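Local structure of putative aldolase (Bacteroides vulgatus ATCC 8482, 3DXI) at residues Y40-Y45 against A77-E82. The protein is of unknown function but, as a putative aldolase of the HMGL-like family with a TIM-barrel fold, is probably an enzyme. Numbering follows the deposited sequence.
Sequences YLEVGY and AIMLNE
L41-Y45 and A77-M79 pair as neighbouring parallel strands of a TIM barrel, with a beta bulge at V43-G44. A77 is held through both its backbone N and its backbone O: the N donates to L41 O (2.9 Å) and the O accepts V43 N (3.1 Å). The next bond runs from M79 N to G44 O (2.8 Å), one residue later than regular pairing would put it, since strand 40-45 carries an extra residue here. Past the bulge Y45 lies level with selenomethionine M79, and their side chains run alongside each other. M79, whose CG swings opposite the backbone N (chi1 172°), lays CG against Y45 CE1 (3.7 Å) and sets SE obliquely to the ring, 4.8 Å from its centroid, a Met-aromatic contact. On the other flank of M79, E42 extends so that OE2 reaches M79 CB (3.4 Å), while OE1 forms salt bridges to R11 and R105. A water joins Y45 OH (2.9 Å) to N81 ND2 (2.8 Å). E42, Y45, A77 and M79 face the barrel interior, with W19 against the Y45 ring; outside, L41 packs on helix 23-34 and I78 on I104 of strand 103-108; within the sheet, strand 4-7 borders 40-45 on the side away from 75-81.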
ATOM      1  N   TYR A  40      20.714  10.314   4.460  1.00  9.92           N
ATOM      2  CA  TYR A  40      20.923  11.171   3.300  1.00  9.04           C
ATOM      3  C   TYR A  40      19.667  11.943   2.944  1.00  9.93           C
ATOM      4  O   TYR A  40      18.549  11.435   3.075  1.00 10.20           O
ATOM      5  CB  TYR A  40      21.325  10.331   2.086  1.00  9.49           C
ATOM      6  CG  TYR A  40      22.782   9.954   2.036  1.00  7.58           C
ATOM      7  CD1 TYR A  40      23.655  10.603   1.167  1.00  9.92           C
ATOM      8  CD2 TYR A  40      23.290   8.942   2.850  1.00  8.02           C
ATOM      9  CE1 TYR A  40      25.000  10.251   1.102  1.00  8.91           C
ATOM     10  CE2 TYR A  40      24.633   8.585   2.796  1.00  8.47           C
ATOM     11  CZ  TYR A  40      25.481   9.245   1.918  1.00  7.48           C
ATOM     12  OH  TYR A  40      26.812   8.911   1.869  1.00  7.27           O
ATOM     13  N   LEU A  41      19.864  13.171   2.479  1.00  9.21           N
ATOM     14  CA  LEU A  41      18.767  14.027   2.068  1.00  9.39           C
ATOM     15  C   LEU A  41      19.092  14.565   0.678  1.00  9.72           C
ATOM     16  O   LEU A  41      20.053  15.313   0.511  1.00  9.92           O
ATOM     17  CB  LEU A  41      18.603  15.207   3.032  1.00  9.72           C
ATOM     18  CG  LEU A  41      18.537  14.957   4.542  1.00  9.66           C
ATOM     19  CD1 LEU A  41      18.367  16.288   5.254  1.00  8.64           C
ATOM     20  CD2 LEU A  41      17.380  14.024   4.875  1.00  9.71           C
ATOM     21  N   GLU A  42      18.307  14.164  -0.319  1.00  7.20           N
ATOM     22  CA  GLU A  42      18.506  14.652  -1.679  1.00  6.64           C
ATOM     23  C   GLU A  42      17.511  15.794  -1.784  1.00  6.48           C
ATOM     24  O   GLU A  42      16.311  15.578  -1.959  1.00  3.52           O
ATOM     25  CB  GLU A  42      18.184  13.562  -2.688  1.00  7.31           C
ATOM     26  CG  GLU A  42      18.440  13.965  -4.114  1.00  7.73           C
ATOM     27  CD  GLU A  42      18.289  12.796  -5.043  1.00  9.80           C
ATOM     28  OE1 GLU A  42      17.196  12.191  -5.043  1.00 12.33           O
ATOM     29  OE2 GLU A  42      19.259  12.480  -5.766  1.00 11.37           O
ATOM     30  N   VAL A  43      18.030  17.012  -1.677  1.00  6.92           N
ATOM     31  CA  VAL A  43      17.216  18.217  -1.655  1.00  7.20           C
ATOM     32  C   VAL A  43      16.798  18.849  -2.975  1.00  8.83           C
ATOM     33  O   VAL A  43      15.930  19.729  -2.992  1.00  8.82           O
ATOM     34  CB  VAL A  43      17.916  19.290  -0.804  1.00  6.88           C
ATOM     35  CG1 VAL A  43      18.178  18.740   0.604  1.00  7.28           C
ATOM     36  CG2 VAL A  43      19.227  19.699  -1.464  1.00  5.81           C
ATOM     37  N   GLY A  44      17.404  18.424  -4.078  1.00  8.79           N
ATOM     38  CA  GLY A  44      17.027  19.008  -5.351  1.00  9.08           C
ATOM     39  C   GLY A  44      17.947  18.701  -6.509  1.00  9.33           C
ATOM     40  O   GLY A  44      18.846  17.865  -6.410  1.00 10.27           O
ATOM     41  N   TYR A  45      17.707  19.395  -7.614  1.00 10.19           N
ATOM     42  CA  TYR A  45      18.479  19.241  -8.837  1.00  8.93           C
ATOM     43  C   TYR A  45      19.418  20.422  -9.032  1.00 10.72           C
ATOM     44  O   TYR A  45      19.256  21.476  -8.407  1.00  9.58           O
ATOM     45  CB  TYR A  45      17.545  19.215 -10.055  1.00  8.24           C
ATOM     46  CG  TYR A  45      16.660  17.994 -10.193  1.00  7.88           C
ATOM     47  CD1 TYR A  45      17.118  16.855 -10.855  1.00  7.19           C
ATOM     48  CD2 TYR A  45      15.365  17.982  -9.674  1.00  7.25           C
ATOM     49  CE1 TYR A  45      16.307  15.729 -11.003  1.00  9.46           C
ATOM     50  CE2 TYR A  45      14.537  16.857  -9.812  1.00  7.74           C
ATOM     51  CZ  TYR A  45      15.021  15.737 -10.480  1.00  9.81           C
ATOM     52  OH  TYR A  45      14.236  14.625 -10.627  1.00  9.00           O
ATOM     53  N   ALA A  77      22.620  15.544  -0.781  1.00  8.33           N
ATOM     54  CA  ALA A  77      22.804  15.147  -2.163  1.00  7.82           C
ATOM     55  C   ALA A  77      21.922  15.981  -3.082  1.00  8.68           C
ATOM     56  O   ALA A  77      20.908  16.536  -2.654  1.00  5.95           O
ATOM     57  CB  ALA A  77      22.459  13.670  -2.333  1.00  7.58           C
ATOM     58  N   ILE A  78      22.336  16.083  -4.340  1.00  7.36           N
ATOM     59  CA  ILE A  78      21.548  16.764  -5.355  1.00  8.49           C
ATOM     60  C   ILE A  78      21.584  15.790  -6.532  1.00  8.56           C
ATOM     61  O   ILE A  78      22.439  14.900  -6.584  1.00  8.08           O
ATOM     62  CB  ILE A  78      22.134  18.152  -5.777  1.00  9.90           C
ATOM     63  CG1 ILE A  78      23.482  17.986  -6.479  1.00  9.41           C
ATOM     64  CG2 ILE A  78      22.216  19.076  -4.562  1.00  9.77           C
ATOM     65  CD1 ILE A  78      23.363  17.724  -7.970  1.00 11.05           C
HETATM   66  N   MSE A  79      20.662  15.948  -7.471  1.00  8.36           N
HETATM   67  CA  MSE A  79      20.617  15.055  -8.615  1.00  9.04           C
HETATM   68  C   MSE A  79      20.849  15.776  -9.935  1.00 10.60           C
HETATM   69  O   MSE A  79      20.518  16.956 -10.079  1.00  8.98           O
HETATM   70  CB  MSE A  79      19.263  14.332  -8.645  1.00 11.12           C
HETATM   71  CG  MSE A  79      19.010  13.511  -9.897  1.00 12.92           C
HETATM   72 SE   MSE A  79      17.422  12.411  -9.754  1.00 22.56          SE
HETATM   73  CE  MSE A  79      18.235  10.883  -8.877  1.00 15.19           C
ATOM     74  N   LEU A  80      21.431  15.047 -10.882  1.00 10.35           N
ATOM     75  CA  LEU A  80      21.701  15.543 -12.226  1.00 10.60           C
ATOM     76  C   LEU A  80      21.050  14.571 -13.202  1.00 10.14           C
ATOM     77  O   LEU A  80      21.137  13.356 -13.015  1.00 11.20           O
ATOM     78  CB  LEU A  80      23.202  15.561 -12.519  1.00  9.74           C
ATOM     79  CG  LEU A  80      24.136  16.531 -11.801  1.00 10.05           C
ATOM     80  CD1 LEU A  80      25.568  16.260 -12.249  1.00  9.48           C
ATOM     81  CD2 LEU A  80      23.731  17.968 -12.122  1.00  9.00           C
ATOM     82  N   ASN A  81      20.396  15.096 -14.231  1.00  9.82           N
ATOM     83  CA  ASN A  81      19.786  14.248 -15.247  1.00 11.16           C
ATOM     84  C   ASN A  81      20.875  13.985 -16.297  1.00 11.91           C
ATOM     85  O   ASN A  81      21.305  14.904 -16.997  1.00 10.71           O
ATOM     86  CB  ASN A  81      18.588  14.953 -15.893  1.00 11.97           C
ATOM     87  CG  ASN A  81      17.374  15.026 -14.970  1.00 13.51           C
ATOM     88  OD1 ASN A  81      16.611  15.992 -15.009  1.00 13.56           O
ATOM     89  ND2 ASN A  81      17.183  13.997 -14.154  1.00 14.07           N
ATOM     90  N   GLU A  82      21.317  12.732 -16.394  1.00 12.39           N
ATOM     91  CA  GLU A  82      22.366  12.331 -17.334  1.00 12.96           C
ATOM     92  C   GLU A  82      22.109  12.776 -18.781  1.00 13.62           C
ATOM     93  O   GLU A  82      23.008  13.294 -19.445  1.00 12.78           O
ATOM     94  CB  GLU A  82      22.541  10.808 -17.280  1.00 13.37           C
ATOM     95  CG  GLU A  82      23.803  10.259 -17.930  1.00 13.58           C
ATOM     96  CD  GLU A  82      23.730  10.242 -19.442  1.00 16.60           C
ATOM     97  OE1 GLU A  82      22.657   9.900 -19.991  1.00 15.89           O
ATOM     98  OE2 GLU A  82      24.754  10.555 -20.082  1.00 18.02           O
TER
HETATM   99  O   HOH W   1      14.901  12.944 -12.950  1.00 20.02           O